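PDB 4L8N: PDZ domain protein, which is of unknown function, pairs PDZ domains with a DUF4136 domain, and binds magnesium. Local coordinates for residues A[122-127]-A[299-304]; A[282-287]-A[452-457]. All blocks are in the same frame, centred on the assembly; numbering follows the deposited sequence.

Interaction 1: residues A[122-127]-A[299-304]; sequences TNEQEF and PFKVSK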
loop_
_atom_site.group_PDB
_atom_site.type_symbol
_atom_site.label_atom_id
_atom_site.label_comp_id
_atom_site.label_asym_id
_atom_site.label_seq_id
_atom_site.Cartn_x
_atom_site.Cartn_y
_atom_site.Cartn_z
ATOM N N THR A 122 -28.883 -15.635 8.601
ATOM C CA THR A 122 -28.833 -14.442 9.463
ATOM C C THR A 122 -27.516 -14.259 10.172
ATOM O O THR A 122 -27.299 -14.823 11.249
ATOM C CB THR A 122 -29.971 -14.525 10.487
ATOM O OG1 THR A 122 -31.182 -14.873 9.799
ATOM C CG2 THR A 122 -30.134 -13.237 11.321
ATOM N N ASN A 123 -26.662 -13.401 9.609
ATOM C CA ASN A 123 -25.354 -13.108 10.200
ATOM C C ASN A 123 -24.811 -11.766 9.752
ATOM O O ASN A 123 -25.318 -11.163 8.803
ATOM C CB ASN A 123 -24.319 -14.223 9.885
ATOM C CG ASN A 123 -23.937 -14.371 8.431
ATOM O OD1 ASN A 123 -23.131 -13.606 7.879
ATOM N ND2 ASN A 123 -24.443 -15.417 7.806
ATOM N N GLU A 124 -23.735 -11.332 10.420
ATOM C CA GLU A 124 -23.009 -10.110 10.118
ATOM C C GLU A 124 -21.541 -10.418 9.997
ATOM O O GLU A 124 -20.965 -11.072 10.857
ATOM C CB GLU A 124 -23.227 -9.031 11.182
ATOM C CG GLU A 124 -24.637 -8.493 11.270
ATOM C CD GLU A 124 -24.885 -7.870 12.624
ATOM O OE1 GLU A 124 -24.578 -8.529 13.646
ATOM O OE2 GLU A 124 -25.353 -6.709 12.663
ATOM N N GLN A 125 -20.920 -9.918 8.937
ATOM C CA GLN A 125 -19.501 -10.113 8.709
ATOM C C GLN A 125 -18.877 -8.811 8.203
ATOM O O GLN A 125 -19.570 -7.965 7.641
ATOM C CB GLN A 125 -19.264 -11.260 7.729
ATOM C CG GLN A 125 -19.510 -12.634 8.312
ATOM C CD GLN A 125 -19.363 -13.682 7.252
ATOM O OE1 GLN A 125 -18.264 -13.925 6.745
ATOM N NE2 GLN A 125 -20.474 -14.307 6.875
ATOM N N GLU A 126 -17.582 -8.644 8.461
ATOM C CA GLU A 126 -16.756 -7.508 8.088
ATOM C C GLU A 126 -15.588 -7.997 7.299
ATOM O O GLU A 126 -15.134 -9.129 7.504
ATOM C CB GLU A 126 -16.237 -6.777 9.334
ATOM C CG GLU A 126 -17.239 -5.903 10.065
ATOM C CD GLU A 126 -16.892 -5.602 11.515
ATOM O OE1 GLU A 126 -15.966 -6.246 12.066
ATOM O OE2 GLU A 126 -17.584 -4.750 12.118
ATOM N N PHE A 127 -15.088 -7.144 6.407
ATOM C CA PHE A 127 -13.897 -7.377 5.592
ATOM C C PHE A 127 -13.280 -6.029 5.175
ATOM O O PHE A 127 -13.963 -4.998 5.176
ATOM C CB PHE A 127 -14.191 -8.256 4.387
ATOM C CG PHE A 127 -15.190 -7.726 3.394
ATOM C CD1 PHE A 127 -16.554 -7.957 3.562
ATOM C CD2 PHE A 127 -14.764 -7.104 2.223
ATOM C CE1 PHE A 127 -17.476 -7.506 2.612
ATOM C CE2 PHE A 127 -15.689 -6.662 1.270
ATOM C CZ PHE A 127 -17.038 -6.865 1.471
ATOM N N PRO A 299 -13.005 -0.417 4.983
ATOM C CA PRO A 299 -13.776 -1.350 5.811
ATOM C C PRO A 299 -15.244 -1.497 5.342
ATOM O O PRO A 299 -15.962 -0.490 5.195
ATOM C CB PRO A 299 -13.703 -0.696 7.194
ATOM C CG PRO A 299 -13.667 0.749 6.929
ATOM C CD PRO A 299 -12.997 0.935 5.585
ATOM N N PHE A 300 -15.698 -2.756 5.137
ATOM C CA PHE A 300 -17.074 -3.108 4.763
ATOM C C PHE A 300 -17.724 -4.015 5.789
ATOM O O PHE A 300 -17.049 -4.843 6.402
ATOM C CB PHE A 300 -17.137 -3.824 3.414
ATOM C CG PHE A 300 -16.614 -3.065 2.225
ATOM C CD1 PHE A 300 -15.262 -3.090 1.906
ATOM C CD2 PHE A 300 -17.482 -2.364 1.392
ATOM C CE1 PHE A 300 -14.785 -2.398 0.788
ATOM C CE2 PHE A 300 -17.009 -1.702 0.267
ATOM C CZ PHE A 300 -15.662 -1.719 -0.027
ATOM N N LYS A 301 -19.056 -3.901 5.916
ATOM C CA LYS A 301 -19.909 -4.701 6.775
ATOM C C LYS A 301 -21.103 -5.237 5.958
ATOM O O LYS A 301 -21.854 -4.453 5.367
ATOM C CB LYS A 301 -20.382 -3.891 7.993
ATOM C CG LYS A 301 -20.832 -4.787 9.145
ATOM C CD LYS A 301 -21.651 -4.037 10.172
ATOM C CE LYS A 301 -22.573 -4.956 10.935
ATOM N NZ LYS A 301 -23.161 -4.283 12.125
ATOM N N VAL A 302 -21.237 -6.587 5.904
ATOM C CA VAL A 302 -22.332 -7.315 5.243
ATOM C C VAL A 302 -23.263 -7.889 6.319
ATOM O O VAL A 302 -22.831 -8.698 7.136
ATOM C CB VAL A 302 -21.876 -8.433 4.269
ATOM C CG1 VAL A 302 -23.062 -8.958 3.469
ATOM C CG2 VAL A 302 -20.786 -7.953 3.336
ATOM N N SER A 303 -24.513 -7.451 6.322
ATOM C CA SER A 303 -25.555 -7.890 7.250
ATOM C C SER A 303 -26.650 -8.557 6.462
ATOM O O SER A 303 -27.351 -7.881 5.696
ATOM C CB SER A 303 -26.119 -6.715 8.044
ATOM O OG SER A 303 -25.109 -6.064 8.797
ATOM N N LYS A 304 -26.775 -9.891 6.594
ATOM C CA LYS A 304 -27.840 -10.567 5.880
ATOM C C LYS A 304 -28.845 -11.111 6.888
ATOM O O LYS A 304 -28.480 -11.356 8.036
ATOM C CB LYS A 304 -27.306 -11.626 4.898
ATOM C CG LYS A 304 -26.744 -12.912 5.467
ATOM C CD LYS A 304 -26.536 -13.868 4.306
ATOM C CE LYS A 304 -25.949 -15.184 4.714
ATOM N NZ LYS A 304 -25.973 -16.162 3.590
HETATM O O HOH W 1 -22.939 -11.558 6.071
#

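Interaction 2: residues A[282-287]-A[452-457]; sequences VPLMCM and VTVEIK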
loop_
_atom_site.group_PDB
_atom_site.type_symbol
_atom_site.label_atom_id
_atom_site.label_comp_id
_atom_site.label_asym_id
_atom_site.label_seq_id
_atom_site.Cartn_x
_atom_site.Cartn_y
_atom_site.Cartn_z
ATOM N N VAL A 282 -15.157 -4.061 -8.810
ATOM C CA VAL A 282 -15.698 -2.802 -9.365
ATOM C C VAL A 282 -16.878 -2.292 -8.457
ATOM O O VAL A 282 -16.837 -1.114 -8.058
ATOM C CB VAL A 282 -16.138 -2.902 -10.865
ATOM C CG1 VAL A 282 -17.160 -1.821 -11.242
ATOM C CG2 VAL A 282 -14.934 -2.851 -11.797
ATOM N N PRO A 283 -17.892 -3.141 -8.091
ATOM C CA PRO A 283 -18.992 -2.638 -7.230
ATOM C C PRO A 283 -18.537 -2.206 -5.822
ATOM O O PRO A 283 -19.107 -1.271 -5.267
ATOM C CB PRO A 283 -19.972 -3.822 -7.157
ATOM C CG PRO A 283 -19.590 -4.737 -8.264
ATOM C CD PRO A 283 -18.128 -4.556 -8.470
ATOM N N LEU A 284 -17.528 -2.865 -5.245
ATOM C CA LEU A 284 -17.008 -2.483 -3.922
ATOM C C LEU A 284 -16.194 -1.171 -4.016
ATOM O O LEU A 284 -16.383 -0.271 -3.197
ATOM C CB LEU A 284 -16.147 -3.601 -3.300
ATOM C CG LEU A 284 -16.807 -4.940 -3.019
ATOM C CD1 LEU A 284 -15.751 -5.983 -2.719
ATOM C CD2 LEU A 284 -17.844 -4.848 -1.873
HETATM N N MSE A 285 -15.316 -1.061 -5.038
HETATM C CA MSE A 285 -14.492 0.121 -5.337
HETATM C C MSE A 285 -15.323 1.372 -5.617
HETATM O O MSE A 285 -14.975 2.450 -5.138
HETATM C CB MSE A 285 -13.606 -0.162 -6.554
HETATM C CG MSE A 285 -12.454 -1.083 -6.245
HETATM SE SE MSE A 285 -11.534 -1.711 -7.814
HETATM C CE MSE A 285 -10.790 -0.080 -8.319
ATOM N N CYS A 286 -16.416 1.237 -6.388
ATOM C CA CYS A 286 -17.263 2.375 -6.758
ATOM C C CYS A 286 -18.224 2.815 -5.659
ATOM O O CYS A 286 -18.857 3.869 -5.817
ATOM C CB CYS A 286 -18.002 2.098 -8.055
ATOM S SG CYS A 286 -16.905 1.980 -9.485
HETATM N N MSE A 287 -18.297 2.085 -4.526
HETATM C CA MSE A 287 -19.147 2.523 -3.403
HETATM C C MSE A 287 -18.607 3.840 -2.822
HETATM O O MSE A 287 -19.339 4.561 -2.136
HETATM C CB MSE A 287 -19.247 1.443 -2.325
HETATM C CG MSE A 287 -20.411 0.502 -2.568
HETATM SE SE MSE A 287 -20.565 -0.949 -1.279
HETATM C CE MSE A 287 -21.093 0.058 0.137
ATOM N N VAL A 452 -30.127 -7.970 2.535
ATOM C CA VAL A 452 -28.664 -7.869 2.560
ATOM C C VAL A 452 -28.314 -6.381 2.543
ATOM O O VAL A 452 -28.776 -5.663 1.657
ATOM C CB VAL A 452 -27.906 -8.612 1.433
ATOM C CG1 VAL A 452 -26.405 -8.539 1.666
ATOM C CG2 VAL A 452 -28.341 -10.057 1.316
ATOM N N THR A 453 -27.519 -5.930 3.511
ATOM C CA THR A 453 -26.990 -4.579 3.591
ATOM C C THR A 453 -25.480 -4.683 3.451
ATOM O O THR A 453 -24.835 -5.405 4.210
ATOM C CB THR A 453 -27.438 -3.907 4.889
ATOM O OG1 THR A 453 -28.842 -3.675 4.803
ATOM C CG2 THR A 453 -26.704 -2.595 5.163
ATOM N N VAL A 454 -24.925 -4.028 2.429
ATOM C CA VAL A 454 -23.468 -3.957 2.207
ATOM C C VAL A 454 -23.141 -2.499 2.416
ATOM O O VAL A 454 -23.591 -1.644 1.639
ATOM C CB VAL A 454 -22.978 -4.527 0.865
ATOM C CG1 VAL A 454 -21.447 -4.483 0.778
ATOM C CG2 VAL A 454 -23.485 -5.958 0.672
ATOM N N GLU A 455 -22.496 -2.200 3.546
ATOM C CA GLU A 455 -22.212 -0.828 3.950
ATOM C C GLU A 455 -20.714 -0.567 4.174
ATOM O O GLU A 455 -20.008 -1.452 4.651
ATOM C CB GLU A 455 -22.958 -0.581 5.263
ATOM C CG GLU A 455 -23.227 0.873 5.598
ATOM C CD GLU A 455 -23.792 1.129 6.986
ATOM O OE1 GLU A 455 -24.420 0.209 7.562
ATOM O OE2 GLU A 455 -23.616 2.264 7.489
ATOM N N ILE A 456 -20.232 0.654 3.867
ATOM C CA ILE A 456 -18.869 1.037 4.221
ATOM C C ILE A 456 -19.002 1.530 5.657
ATOM O O ILE A 456 -19.803 2.440 5.905
ATOM C CB ILE A 456 -18.212 2.047 3.241
ATOM C CG1 ILE A 456 -17.772 1.306 1.977
ATOM C CG2 ILE A 456 -17.021 2.770 3.897
ATOM C CD1 ILE A 456 -17.426 2.106 0.862
ATOM N N LYS A 457 -18.272 0.885 6.602
ATOM C CA LYS A 457 -18.304 1.151 8.061
ATOM C C LYS A 457 -18.269 2.661 8.403
ATOM O O LYS A 457 -17.284 3.340 8.041
ATOM C CB LYS A 457 -17.166 0.407 8.795
ATOM C CG LYS A 457 -17.356 -1.114 8.842
ATOM C CD LYS A 457 -16.619 -1.780 10.001
ATOM C CE LYS A 457 -17.313 -1.558 11.328
ATOM N NZ LYS A 457 -16.558 -2.164 12.455
ATOM O OXT LYS A 457 -19.274 3.160 8.968
#

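Interaction 1: residues A[122-127]-A[299-304]
Two antiparallel strands pair within the long mixed sheet: N123-F127 of strand 123-135 with F300-K304 of strand 298-309, local axes 165° apart. Three hydrogen-bonded pairs, N123 with K304, Q125 with V302 and F127 with F300, each carry two backbone bonds; the straightest runs from F300 N to F127 O (2.8 Å, 170°). On the face of F127, Q125 and V302, the F127 ring leans toward the neighbouring strand, its CG between backbone N and carbonyl carbon (chi1 61°). F300 CB lies over one ring face, 3.8 Å from the centroid, a CH-pi contact, while V302 CG2 meets the ring edge in plane, 3.4 Å from F127 CE1. The rings are nearly parallel but slid apart. An alanine for F127 would probably leave F300 CB and V302 CG2 without their aromatic partner and open a gap toward L284 and Y214 of the second subunit. The other face, with E124, E126, K301 and S303, is polar: K301 NZ makes a weak salt bridge with E124 OE2, and E126 pairs outside, with K457. Back on the F127 face, N123 ND2 bonds L119 O, and Q125 NE2 donates to N123 OD1 at 2.9 Å, well above the carbonyl plane of N123.

Interaction 2: residues A[282-287]-A[452-457]
Selenomethionine M287 carries most of this contact between segment 282-287, on helix 274-285, and strand 452-456, part of the last strand of the chain. The interactions are van der Waals contacts of two kinds. In the first, side chain meets side chain. M287 CB lies 3.7 Å from I456 CD1, and M287 SE is 4.2 Å from V454 CG1, the M287 and V454 side chains crossing at about a right angle. V454 and I456 both direct their CB atoms toward the helical segment, as expected for alternate residues of a strand, so they form a pair of apolar supports for the one long side chain. L284, one turn back, adds a looser touch through CD2, 4.5 Å from V454 CG1. In the second kind the M287 methyl meets the strand backbone. The chain runs extended to SE and then bends (chi3 71°), which lays CE against V454 O at 3.4 Å and beside the CA of E455. That carbonyl has its polar partner elsewhere, K47 NZ, so the methyl packs against an oxygen that is already hydrogen-bonded. The backbones stay well separated, with CA atoms 7.8 Å apart for M287 and I456 and 9.0 Å for L284 and V454, which is evidence that side chains bridge the layers. Y48 also touches M287, and F218 of the second subunit packs on both L284 and V454. Such a geometry is typical of a helical segment packed on one face of a mixed beta sheet through apolar side chains.

How the interactions relate
From the N terminus, the chain reaches 122-127 first, runs on to 282-287, within the DUF4136 range, and soon afterwards lays down 299-304, closing interaction 1 over 171 intervening residues. Interaction 2 closes only when the C-terminal strand arrives at 452-457, after 164 intervening residues. The segments therefore alternate, and the two closures cross. Their centres lie 11 Å apart, bridged by strand 298-309, which neighbours both 123-135 and 438-456: K301 N probably bonds E455 O at 2.9 Å, and F300 CE2 packs 3.5 Å from I456 CG1. A salt bridge from E126 OE2 to K457 NZ (2.8 Å) ties strand 123-135 to the C terminus. Both contacts also touch the second subunit.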